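Alpha-2,3-sialyltransferase (Campylobacter jejuni, PDB 2P2V) probably transfers sialic acid from a CMP-activated donor to acceptor glycans in alpha-2,3 linkage, using the glycosyltransferase domain that forms most of this chain. Local coordinates at residues A[13-17]-A[18-22]; A[183-186]-A[187-191]; A[233-237]-A[238-242]. All blocks are in the same frame, centred on the assembly; numbering follows the deposited sequence.

Contact 1: residues A[13-17]-A[18-22]. With EDO (1,2-ethanediol), chain H.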
ATOM      1  N   LEU A  13     -22.887   6.863  -5.372  1.00 43.97           N
ATOM      2  CA  LEU A  13     -23.850   7.921  -5.665  1.00 41.82           C
ATOM      3  C   LEU A  13     -23.693   8.298  -7.155  1.00 41.82           C
ATOM      4  O   LEU A  13     -22.735   8.967  -7.535  1.00 40.93           O
ATOM      5  CB  LEU A  13     -23.632   9.129  -4.721  1.00 40.85           C
ATOM      6  CG  LEU A  13     -24.777  10.117  -4.457  1.00 38.10           C
ATOM      7  CD1 LEU A  13     -24.402  11.073  -3.330  1.00 33.92           C
ATOM      8  CD2 LEU A  13     -25.169  10.939  -5.722  1.00 36.33           C
ATOM      9  N   ILE A  14     -24.650   7.871  -7.983  1.00 41.61           N
ATOM     10  CA  ILE A  14     -24.599   8.124  -9.423  1.00 42.58           C
ATOM     11  C   ILE A  14     -25.696   9.132  -9.800  1.00 42.06           C
ATOM     12  O   ILE A  14     -26.874   8.897  -9.545  1.00 42.88           O
ATOM     13  CB  ILE A  14     -24.738   6.812 -10.208  1.00 42.41           C
ATOM     14  CG1 ILE A  14     -23.663   5.810  -9.780  1.00 43.23           C
ATOM     15  CG2 ILE A  14     -24.620   7.064 -11.715  1.00 44.29           C
ATOM     16  CD1 ILE A  14     -23.779   4.438 -10.477  1.00 43.62           C
ATOM     17  N   VAL A  15     -25.284  10.274 -10.344  1.00 42.11           N
ATOM     18  CA  VAL A  15     -26.198  11.318 -10.820  1.00 41.98           C
ATOM     19  C   VAL A  15     -26.478  10.995 -12.311  1.00 43.27           C
ATOM     20  O   VAL A  15     -25.536  10.839 -13.093  1.00 42.50           O
ATOM     21  CB  VAL A  15     -25.554  12.727 -10.658  1.00 41.30           C
ATOM     22  CG1 VAL A  15     -26.475  13.852 -11.178  1.00 38.49           C
ATOM     23  CG2 VAL A  15     -25.202  12.973  -9.189  1.00 41.41           C
ATOM     24  N   SER A  16     -27.748  10.854 -12.689  1.00 44.50           N
ATOM     25  CA  SER A  16     -28.096  10.719 -14.116  1.00 46.76           C
ATOM     26  C   SER A  16     -28.277  12.080 -14.777  1.00 47.18           C
ATOM     27  O   SER A  16     -28.714  13.020 -14.136  1.00 47.02           O
ATOM     28  CB  SER A  16     -29.390   9.932 -14.289  1.00 47.30           C
ATOM     29  OG  SER A  16     -29.860  10.035 -15.640  1.00 50.79           O
ATOM     30  N   LYS A  17     -27.993  12.164 -16.082  1.00 48.52           N
ATOM     31  CA  LYS A  17     -28.225  13.399 -16.870  1.00 49.70           C
ATOM     32  C   LYS A  17     -29.638  14.010 -16.750  1.00 48.82           C
ATOM     33  O   LYS A  17     -29.819  15.213 -16.923  1.00 49.59           O
ATOM     34  CB  LYS A  17     -27.878  13.163 -18.347  1.00 50.57           C
ATOM     35  CG  LYS A  17     -26.414  12.732 -18.608  1.00 54.56           C
ATOM     36  CD  LYS A  17     -25.399  13.882 -18.448  1.00 58.53           C
ATOM     37  CE  LYS A  17     -24.122  13.602 -19.263  1.00 60.61           C
ATOM     38  NZ  LYS A  17     -22.919  14.378 -18.795  1.00 61.94           N
ATOM     39  N   ASN A  18     -30.624  13.185 -16.420  1.00 48.31           N
ATOM     40  CA  ASN A  18     -32.028  13.615 -16.373  1.00 47.22           C
ATOM     41  C   ASN A  18     -32.441  14.330 -15.102  1.00 46.13           C
ATOM     42  O   ASN A  18     -33.530  14.897 -15.046  1.00 46.11           O
ATOM     43  CB  ASN A  18     -32.948  12.417 -16.585  1.00 47.50           C
ATOM     44  CG  ASN A  18     -32.601  11.650 -17.815  1.00 49.66           C
ATOM     45  OD1 ASN A  18     -32.227  12.237 -18.837  1.00 51.07           O
ATOM     46  ND2 ASN A  18     -32.686  10.315 -17.729  1.00 51.71           N
ATOM     47  N   MET A  19     -31.585  14.295 -14.069  1.00 44.36           N
ATOM     48  CA  MET A  19     -31.884  14.979 -12.832  1.00 41.53           C
ATOM     49  C   MET A  19     -30.550  15.418 -12.214  1.00 40.64           C
ATOM     50  O   MET A  19     -29.829  14.607 -11.631  1.00 40.73           O
ATOM     51  CB  MET A  19     -32.687  14.053 -11.899  1.00 41.28           C
ATOM     52  CG  MET A  19     -33.629  14.785 -10.930  1.00 40.66           C
ATOM     53  SD  MET A  19     -32.778  15.933  -9.820  1.00 38.96           S
ATOM     54  CE  MET A  19     -31.966  14.684  -8.768  1.00 40.92           C
ATOM     55  N   GLN A  20     -30.224  16.695 -12.373  1.00 38.16           N
ATOM     56  CA  GLN A  20     -28.937  17.221 -11.925  1.00 36.26           C
ATOM     57  C   GLN A  20     -29.111  18.350 -10.919  1.00 33.51           C
ATOM     58  O   GLN A  20     -28.247  19.218 -10.785  1.00 32.92           O
ATOM     59  CB  GLN A  20     -28.117  17.672 -13.148  1.00 36.66           C
ATOM     60  CG  GLN A  20     -27.804  16.558 -14.150  1.00 37.47           C
ATOM     61  CD  GLN A  20     -27.356  17.101 -15.519  1.00 38.78           C
ATOM     62  OE1 GLN A  20     -27.948  18.049 -16.033  1.00 42.00           O
ATOM     63  NE2 GLN A  20     -26.304  16.506 -16.098  1.00 39.77           N
ATOM     64  N   ASN A  21     -30.225  18.330 -10.186  1.00 31.73           N
ATOM     65  CA  ASN A  21     -30.551  19.376  -9.247  1.00 30.60           C
ATOM     66  C   ASN A  21     -30.270  18.919  -7.825  1.00 28.60           C
ATOM     67  O   ASN A  21     -30.691  17.847  -7.437  1.00 27.93           O
ATOM     68  CB  ASN A  21     -32.054  19.723  -9.259  1.00 31.96           C
ATOM     69  CG  ASN A  21     -32.510  20.373 -10.583  1.00 34.90           C
ATOM     70  OD1 ASN A  21     -31.758  21.126 -11.214  1.00 34.07           O
ATOM     71  ND2 ASN A  21     -33.760  20.083 -10.983  1.00 35.87           N
ATOM     72  N   ILE A  22     -29.665  19.790  -7.054  1.00 27.73           N
ATOM     73  CA  ILE A  22     -29.346  19.390  -5.678  1.00 27.48           C
ATOM     74  C   ILE A  22     -29.698  20.541  -4.761  1.00 26.23           C
ATOM     75  O   ILE A  22     -29.409  21.690  -5.069  1.00 28.54           O
ATOM     76  CB  ILE A  22     -27.841  18.916  -5.600  1.00 26.01           C
ATOM     77  CG1 ILE A  22     -27.501  18.367  -4.181  1.00 24.33           C
ATOM     78  CG2 ILE A  22     -26.867  20.022  -5.955  1.00 27.35           C
ATOM     79  CD1 ILE A  22     -28.212  17.091  -3.848  1.00 21.25           C
TER
HETATM   80  C1  EDO H 706     -31.071  19.509 -15.902  1.00 52.88           C
HETATM   81  O1  EDO H 706     -29.712  19.950 -15.680  1.00 53.62           O
HETATM   82  C2  EDO H 706     -31.304  18.122 -15.308  1.00 51.61           C
HETATM   83  O2  EDO H 706     -32.046  18.227 -14.080  1.00 47.41           O
HETATM   84  O   HOH W   1     -29.800  11.794 -10.858  1.00 35.00           O
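Ser16 and Met19 close a type I beta turn across Lys17 and Asn18, with Met19 N giving its hydrogen to Ser16 O at 3.1 Å. That N-H points almost straight at its acceptor, yet it comes from above the carbonyl plane, 48° out of it. A water ties the same two residues together a second time, accepting from Ser16 N and donating to Met19 O, so the carbonyl of Met19 has a polar partner although it faces Ser16 O, another acceptor. The methyl Val15 CG1 rests 3.5 Å from Met19 O. The hydroxyl of Ser16, placed anti to the backbone N (chi1 168°), comes round to the amide of Asn18, where Ser16 OG accepts a weak bond from Asn18 N at 3.3 Å; the pairing has the form of an ST turn laid over the beta turn.

The whole bend is a surface turn leading into strand 21-25, which runs between strands 44-48 and 165-169 in a parallel, Rossmann-like sheet. Gln20, just before that strand, already pairs through its backbone with Lys164 and Thr165, while Leu13 and Val15 on the incoming arm rest against Tyr163.

Beyond CG the Gln20 side chain is extended and reaches back over the turn, bringing Gln20 CD to 3.4 Å from Lys17 O. Gln20 NE2 lies 3.6 Å from Lys17 CD, in the aliphatic part of a lysine chain that is bent at chi2 (-74°). Gln20 OE1 takes a short 2.6 Å hydrogen bond from O1 of an ethanediol, probably from the crystallisation liquor. The second hydroxyl of this molecule, O2, accepts from Gln20 N at 2.9 Å, so the diol bridges the backbone and side chain of one residue.

Contact 2: residues A[183-186]-A[187-191]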
ATOM      1  N   GLU A 183     -31.371  24.821  19.617  1.00 59.53           N
ATOM      2  CA  GLU A 183     -30.327  24.873  20.618  1.00 60.52           C
ATOM      3  C   GLU A 183     -29.160  24.016  20.154  1.00 60.34           C
ATOM      4  O   GLU A 183     -29.286  22.797  20.056  1.00 60.24           O
ATOM      5  CB  GLU A 183     -30.828  24.371  21.979  1.00 60.97           C
ATOM      6  CG  GLU A 183     -29.724  24.339  23.038  1.00 63.24           C
ATOM      7  CD  GLU A 183     -28.946  25.658  23.094  1.00 66.12           C
ATOM      8  OE1 GLU A 183     -29.589  26.728  23.283  1.00 67.65           O
ATOM      9  OE2 GLU A 183     -27.705  25.624  22.937  1.00 65.33           O
ATOM     10  N   ALA A 184     -28.025  24.661  19.892  1.00 60.78           N
ATOM     11  CA  ALA A 184     -26.815  23.956  19.445  1.00 60.96           C
ATOM     12  C   ALA A 184     -25.991  23.377  20.604  1.00 61.06           C
ATOM     13  O   ALA A 184     -25.334  22.340  20.440  1.00 61.01           O
ATOM     14  CB  ALA A 184     -25.954  24.858  18.571  1.00 60.95           C
ATOM     15  N   MET A 185     -26.022  24.044  21.764  1.00 60.69           N
ATOM     16  CA  MET A 185     -25.352  23.533  22.969  1.00 60.60           C
ATOM     17  C   MET A 185     -26.293  22.613  23.748  1.00 59.49           C
ATOM     18  O   MET A 185     -26.642  22.876  24.919  1.00 59.47           O
ATOM     19  CB  MET A 185     -24.838  24.675  23.858  1.00 61.27           C
ATOM     20  CG  MET A 185     -23.735  25.517  23.227  1.00 64.10           C
ATOM     21  SD  MET A 185     -22.171  24.635  23.009  1.00 69.88           S
ATOM     22  CE  MET A 185     -21.541  24.560  24.698  1.00 68.75           C
ATOM     23  N   SER A 186     -26.713  21.539  23.075  1.00 57.35           N
ATOM     24  CA  SER A 186     -27.566  20.523  23.671  1.00 55.47           C
ATOM     25  C   SER A 186     -26.743  19.737  24.685  1.00 54.10           C
ATOM     26  O   SER A 186     -25.524  19.911  24.782  1.00 53.85           O
ATOM     27  CB  SER A 186     -28.130  19.605  22.587  1.00 55.35           C
ATOM     28  OG  SER A 186     -27.069  19.045  21.839  1.00 55.04           O
ATOM     29  N   THR A 187     -27.408  18.888  25.460  1.00 52.79           N
ATOM     30  CA  THR A 187     -26.722  18.177  26.533  1.00 51.37           C
ATOM     31  C   THR A 187     -25.591  17.297  25.971  1.00 50.10           C
ATOM     32  O   THR A 187     -24.487  17.292  26.499  1.00 48.55           O
ATOM     33  CB  THR A 187     -27.694  17.325  27.377  1.00 51.67           C
ATOM     34  OG1 THR A 187     -28.939  18.020  27.527  1.00 52.99           O
ATOM     35  CG2 THR A 187     -27.102  17.080  28.752  1.00 52.07           C
ATOM     36  N   ASN A 188     -25.870  16.568  24.889  1.00 48.69           N
ATOM     37  CA  ASN A 188     -24.863  15.647  24.338  1.00 48.32           C
ATOM     38  C   ASN A 188     -23.678  16.350  23.674  1.00 48.81           C
ATOM     39  O   ASN A 188     -22.545  15.879  23.775  1.00 48.30           O
ATOM     40  CB  ASN A 188     -25.509  14.630  23.402  1.00 46.60           C
ATOM     41  CG  ASN A 188     -26.418  13.665  24.129  1.00 45.85           C
ATOM     42  OD1 ASN A 188     -27.291  13.045  23.516  1.00 41.40           O
ATOM     43  ND2 ASN A 188     -26.211  13.509  25.459  1.00 43.01           N
ATOM     44  N   ILE A 189     -23.936  17.475  23.006  1.00 50.24           N
ATOM     45  CA  ILE A 189     -22.856  18.279  22.427  1.00 52.24           C
ATOM     46  C   ILE A 189     -21.875  18.704  23.538  1.00 54.16           C
ATOM     47  O   ILE A 189     -20.657  18.506  23.419  1.00 54.24           O
ATOM     48  CB  ILE A 189     -23.409  19.510  21.616  1.00 52.17           C
ATOM     49  CG1 ILE A 189     -24.037  19.069  20.267  1.00 51.87           C
ATOM     50  CG2 ILE A 189     -22.327  20.600  21.418  1.00 52.10           C
ATOM     51  CD1 ILE A 189     -23.048  18.415  19.238  1.00 47.75           C
ATOM     52  N   LYS A 190     -22.432  19.244  24.627  1.00 55.95           N
ATOM     53  CA  LYS A 190     -21.661  19.593  25.836  1.00 58.27           C
ATOM     54  C   LYS A 190     -20.829  18.437  26.394  1.00 59.04           C
ATOM     55  O   LYS A 190     -19.676  18.637  26.758  1.00 59.53           O
ATOM     56  CB  LYS A 190     -22.590  20.151  26.923  1.00 57.86           C
ATOM     57  CG  LYS A 190     -23.144  21.548  26.630  1.00 58.53           C
ATOM     58  CD  LYS A 190     -24.208  21.927  27.651  1.00 58.92           C
ATOM     59  CE  LYS A 190     -24.754  23.320  27.415  1.00 59.34           C
ATOM     60  NZ  LYS A 190     -26.110  23.409  28.049  1.00 61.18           N
ATOM     61  N   THR A 191     -21.395  17.233  26.443  1.00 60.76           N
ATOM     62  CA  THR A 191     -20.691  16.091  27.025  1.00 62.70           C
ATOM     63  C   THR A 191     -19.490  15.682  26.180  1.00 64.74           C
ATOM     64  O   THR A 191     -18.354  15.647  26.682  1.00 64.90           O
ATOM     65  CB  THR A 191     -21.591  14.865  27.213  1.00 62.33           C
ATOM     66  OG1 THR A 191     -22.762  15.229  27.944  1.00 62.46           O
ATOM     67  CG2 THR A 191     -20.851  13.785  27.973  1.00 62.40           C
TER
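Met185 and Lys190 meet with their side chains at about a right angle, one on the approach to a helix and the other in its first turn. The lysine chain, extended beyond CG, runs back along the incoming loop: Lys190 CG passes 3.4 Å from Ser186 O, and Lys190 CE comes to 3.2 Å from Met185 O and 3.8 Å from Met185 CB. The methionine bends at both chi2 and chi3, which brings its terminal methyl, Met185 CE, over the base of the lysine, 3.9 Å from Lys190 CG. Each chain thus covers the other near its root, and Met185 SD also approaches Ile189 CG2.

The CB of Ile189 faces the loop, while the outer atoms of the side chain turn from it. On the way it passes two oxygens: Ile189 CG1 lies 3.4 Å from Ser186 OG and 3.5 Å from Ala184 O. The serine hydroxyl stands between its own backbone N and carbonyl carbon (chi1 56°).

The loop is shaped by an inverse gamma turn centred on Met185, closed by a weak bond from Ser186 N to Ala184 O. Glu183 folds back over this turn, so that Glu183 OE2 accepts a bent hydrogen bond from Met185 N at 2.6 Å, on the anti side of the carboxylate. Across the junction Lys190 N reaches Ser186 O at 3.2 Å, nearly straight at 175°. One residue on, Thr187 O is gripped twice, by the amide and the hydroxyl of Thr191.

Ser186 occupies the N-cap position of helix 187-192, but its OG turns to Asp260 OD1, and it is the other oxygen of that carboxylate, Asp260 OD2, that takes the N-H of Asn188 at the helix start: an N-terminus capped with the help of a side chain from a distant loop.

Contact 3: residues A[233-237]-A[238-242]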
ATOM      1  N   ILE A 233     -28.817  36.583   4.286  1.00 50.38           N
ATOM      2  CA  ILE A 233     -27.577  37.158   3.755  1.00 50.08           C
ATOM      3  C   ILE A 233     -27.134  36.546   2.416  1.00 48.92           C
ATOM      4  O   ILE A 233     -26.642  37.251   1.518  1.00 48.66           O
ATOM      5  CB  ILE A 233     -26.432  36.965   4.773  1.00 50.59           C
ATOM      6  CG1 ILE A 233     -26.580  37.935   5.950  1.00 52.09           C
ATOM      7  CG2 ILE A 233     -25.092  37.169   4.116  1.00 52.04           C
ATOM      8  CD1 ILE A 233     -26.744  39.407   5.541  1.00 54.85           C
ATOM      9  N   LEU A 234     -27.271  35.227   2.295  1.00 47.11           N
ATOM     10  CA  LEU A 234     -26.791  34.552   1.106  1.00 46.16           C
ATOM     11  C   LEU A 234     -27.373  35.183  -0.151  1.00 46.21           C
ATOM     12  O   LEU A 234     -26.724  35.189  -1.202  1.00 45.47           O
ATOM     13  CB  LEU A 234     -27.133  33.059   1.145  1.00 45.47           C
ATOM     14  CG  LEU A 234     -26.528  32.204   0.041  1.00 43.90           C
ATOM     15  CD1 LEU A 234     -25.058  31.979   0.284  1.00 41.56           C
ATOM     16  CD2 LEU A 234     -27.255  30.883  -0.064  1.00 44.42           C
ATOM     17  N   ALA A 235     -28.614  35.681  -0.047  1.00 46.80           N
ATOM     18  CA  ALA A 235     -29.366  36.106  -1.252  1.00 46.94           C
ATOM     19  C   ALA A 235     -28.790  37.406  -1.845  1.00 47.37           C
ATOM     20  O   ALA A 235     -29.042  37.740  -3.018  1.00 48.05           O
ATOM     21  CB  ALA A 235     -30.843  36.256  -0.926  1.00 46.80           C
ATOM     22  N   ASN A 236     -27.995  38.104  -1.032  1.00 46.97           N
ATOM     23  CA  ASN A 236     -27.219  39.278  -1.462  1.00 47.04           C
ATOM     24  C   ASN A 236     -26.000  38.927  -2.290  1.00 46.59           C
ATOM     25  O   ASN A 236     -25.344  39.823  -2.829  1.00 46.60           O
ATOM     26  CB  ASN A 236     -26.725  40.062  -0.258  1.00 47.32           C
ATOM     27  CG  ASN A 236     -27.845  40.701   0.530  1.00 49.94           C
ATOM     28  OD1 ASN A 236     -28.970  40.853   0.043  1.00 49.67           O
ATOM     29  ND2 ASN A 236     -27.540  41.078   1.778  1.00 50.83           N
ATOM     30  N   HIS A 237     -25.674  37.631  -2.360  1.00 45.16           N
ATOM     31  CA  HIS A 237     -24.480  37.180  -3.082  1.00 43.72           C
ATOM     32  C   HIS A 237     -24.750  36.206  -4.176  1.00 42.39           C
ATOM     33  O   HIS A 237     -23.993  36.154  -5.149  1.00 42.36           O
ATOM     34  CB  HIS A 237     -23.492  36.575  -2.120  1.00 43.16           C
ATOM     35  CG  HIS A 237     -23.009  37.543  -1.111  1.00 44.10           C
ATOM     36  ND1 HIS A 237     -22.039  38.481  -1.396  1.00 44.59           N
ATOM     37  CD2 HIS A 237     -23.375  37.747   0.174  1.00 42.65           C
ATOM     38  CE1 HIS A 237     -21.815  39.210  -0.317  1.00 45.20           C
ATOM     39  NE2 HIS A 237     -22.606  38.779   0.649  1.00 45.60           N
ATOM     40  N   PHE A 238     -25.817  35.427  -4.009  1.00 41.00           N
ATOM     41  CA  PHE A 238     -26.306  34.548  -5.054  1.00 40.03           C
ATOM     42  C   PHE A 238     -27.748  34.892  -5.316  1.00 40.15           C
ATOM     43  O   PHE A 238     -28.464  35.275  -4.365  1.00 40.33           O
ATOM     44  CB  PHE A 238     -26.142  33.080  -4.619  1.00 39.92           C
ATOM     45  CG  PHE A 238     -24.716  32.734  -4.394  1.00 38.61           C
ATOM     46  CD1 PHE A 238     -24.135  32.930  -3.142  1.00 39.87           C
ATOM     47  CD2 PHE A 238     -23.913  32.366  -5.457  1.00 38.80           C
ATOM     48  CE1 PHE A 238     -22.787  32.682  -2.960  1.00 36.31           C
ATOM     49  CE2 PHE A 238     -22.565  32.103  -5.264  1.00 38.19           C
ATOM     50  CZ  PHE A 238     -22.016  32.292  -4.016  1.00 37.02           C
ATOM     51  N   PRO A 239     -28.170  34.792  -6.595  1.00 39.48           N
ATOM     52  CA  PRO A 239     -29.559  35.070  -6.973  1.00 40.19           C
ATOM     53  C   PRO A 239     -30.520  34.092  -6.319  1.00 40.34           C
ATOM     54  O   PRO A 239     -30.282  32.859  -6.357  1.00 39.34           O
ATOM     55  CB  PRO A 239     -29.566  34.799  -8.485  1.00 39.64           C
ATOM     56  CG  PRO A 239     -28.363  33.905  -8.720  1.00 40.31           C
ATOM     57  CD  PRO A 239     -27.358  34.425  -7.763  1.00 39.64           C
ATOM     58  N   LEU A 240     -31.610  34.622  -5.753  1.00 40.48           N
ATOM     59  CA  LEU A 240     -32.753  33.775  -5.435  1.00 39.94           C
ATOM     60  C   LEU A 240     -33.231  33.053  -6.674  1.00 39.27           C
ATOM     61  O   LEU A 240     -33.323  33.619  -7.787  1.00 40.11           O
ATOM     62  CB  LEU A 240     -33.916  34.554  -4.802  1.00 40.18           C
ATOM     63  CG  LEU A 240     -33.732  35.252  -3.462  1.00 41.90           C
ATOM     64  CD1 LEU A 240     -34.960  36.138  -3.215  1.00 41.77           C
ATOM     65  CD2 LEU A 240     -33.516  34.251  -2.301  1.00 42.85           C
ATOM     66  N   SER A 241     -33.529  31.782  -6.487  1.00 38.32           N
ATOM     67  CA  SER A 241     -34.173  30.952  -7.477  1.00 38.87           C
ATOM     68  C   SER A 241     -35.556  31.570  -7.817  1.00 39.18           C
ATOM     69  O   SER A 241     -36.235  32.141  -6.936  1.00 38.70           O
ATOM     70  CB  SER A 241     -34.381  29.569  -6.854  1.00 38.06           C
ATOM     71  OG  SER A 241     -34.528  28.621  -7.876  1.00 44.77           O
ATOM     72  N   ILE A 242     -35.980  31.413  -9.056  1.00 38.82           N
ATOM     73  CA  ILE A 242     -37.295  31.955  -9.478  1.00 39.90           C
ATOM     74  C   ILE A 242     -38.491  31.295  -8.778  1.00 40.04           C
ATOM     75  O   ILE A 242     -38.519  30.068  -8.603  1.00 40.94           O
ATOM     76  CB  ILE A 242     -37.462  31.905 -11.000  1.00 39.14           C
ATOM     77  CG1 ILE A 242     -36.600  33.007 -11.650  1.00 38.98           C
ATOM     78  CG2 ILE A 242     -38.958  32.102 -11.409  1.00 39.76           C
ATOM     79  CD1 ILE A 242     -36.459  32.867 -13.199  1.00 39.64           C
TER
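Leu234 O is gripped by two backbone amides, His237 N at 2.9 Å and Phe238 N at 3.0 Å. Phe238, four residues on, gives an alpha-type i+4 bond after the 3-10 type i+3 bond of His237; its N-H arrives nearly along the C=O axis (166°). Ala235 O faces Phe238 O nearby, and the CA of Ala235 makes a CH...O contact with Phe238 O at 3.3 Å.

The Phe238 side chain, its CG anti to the carbonyl carbon (chi1 -62°), packs against the turn. Leu234 CD1 meets Phe238 CD1 at 3.7 Å, coming at the ring obliquely, while the peptide oxygen of His237 lies over one face. Within the fold the ring fills the layer between helix 207-221 and the edge strand of the sheet within this chain, touching Leu214 and Ile225; Pro239 and Ser241 then pair through their backbones with Ala227 of that strand, 224-227. Leu234 also touches Leu168 and Phe173.

Farther along the loop Leu240 folds back on the turn, Leu240 CD2 packing 3.6 Å from Ala235 CB. The same side chain also touches Arg38, whose guanidinium donates through NH2 to Ser241 O.

Overall arrangement
All three contacts are local bends: one before a strand, one at a helix start, one in a loop with a 3-10 turn. Their centres lie at similar distances, about 18 to 20 Å, from the centre of the chain. Contact 1 leads into a central strand, 21-25, and contact 3 follows 224-227, the edge strand within this chain; their nearest atoms are about 9 Å apart, without touching. Contact 2 lies on the other side of the chain's centre from contact 1, their centres 36 Å apart, and 31 Å from the centre of contact 3. Two of them approach the CMP-sialic acid analogue: the side chain of Ile189 in contact 2 is about 6 Å from the ligand, that of Leu234 in contact 3 about 8 Å.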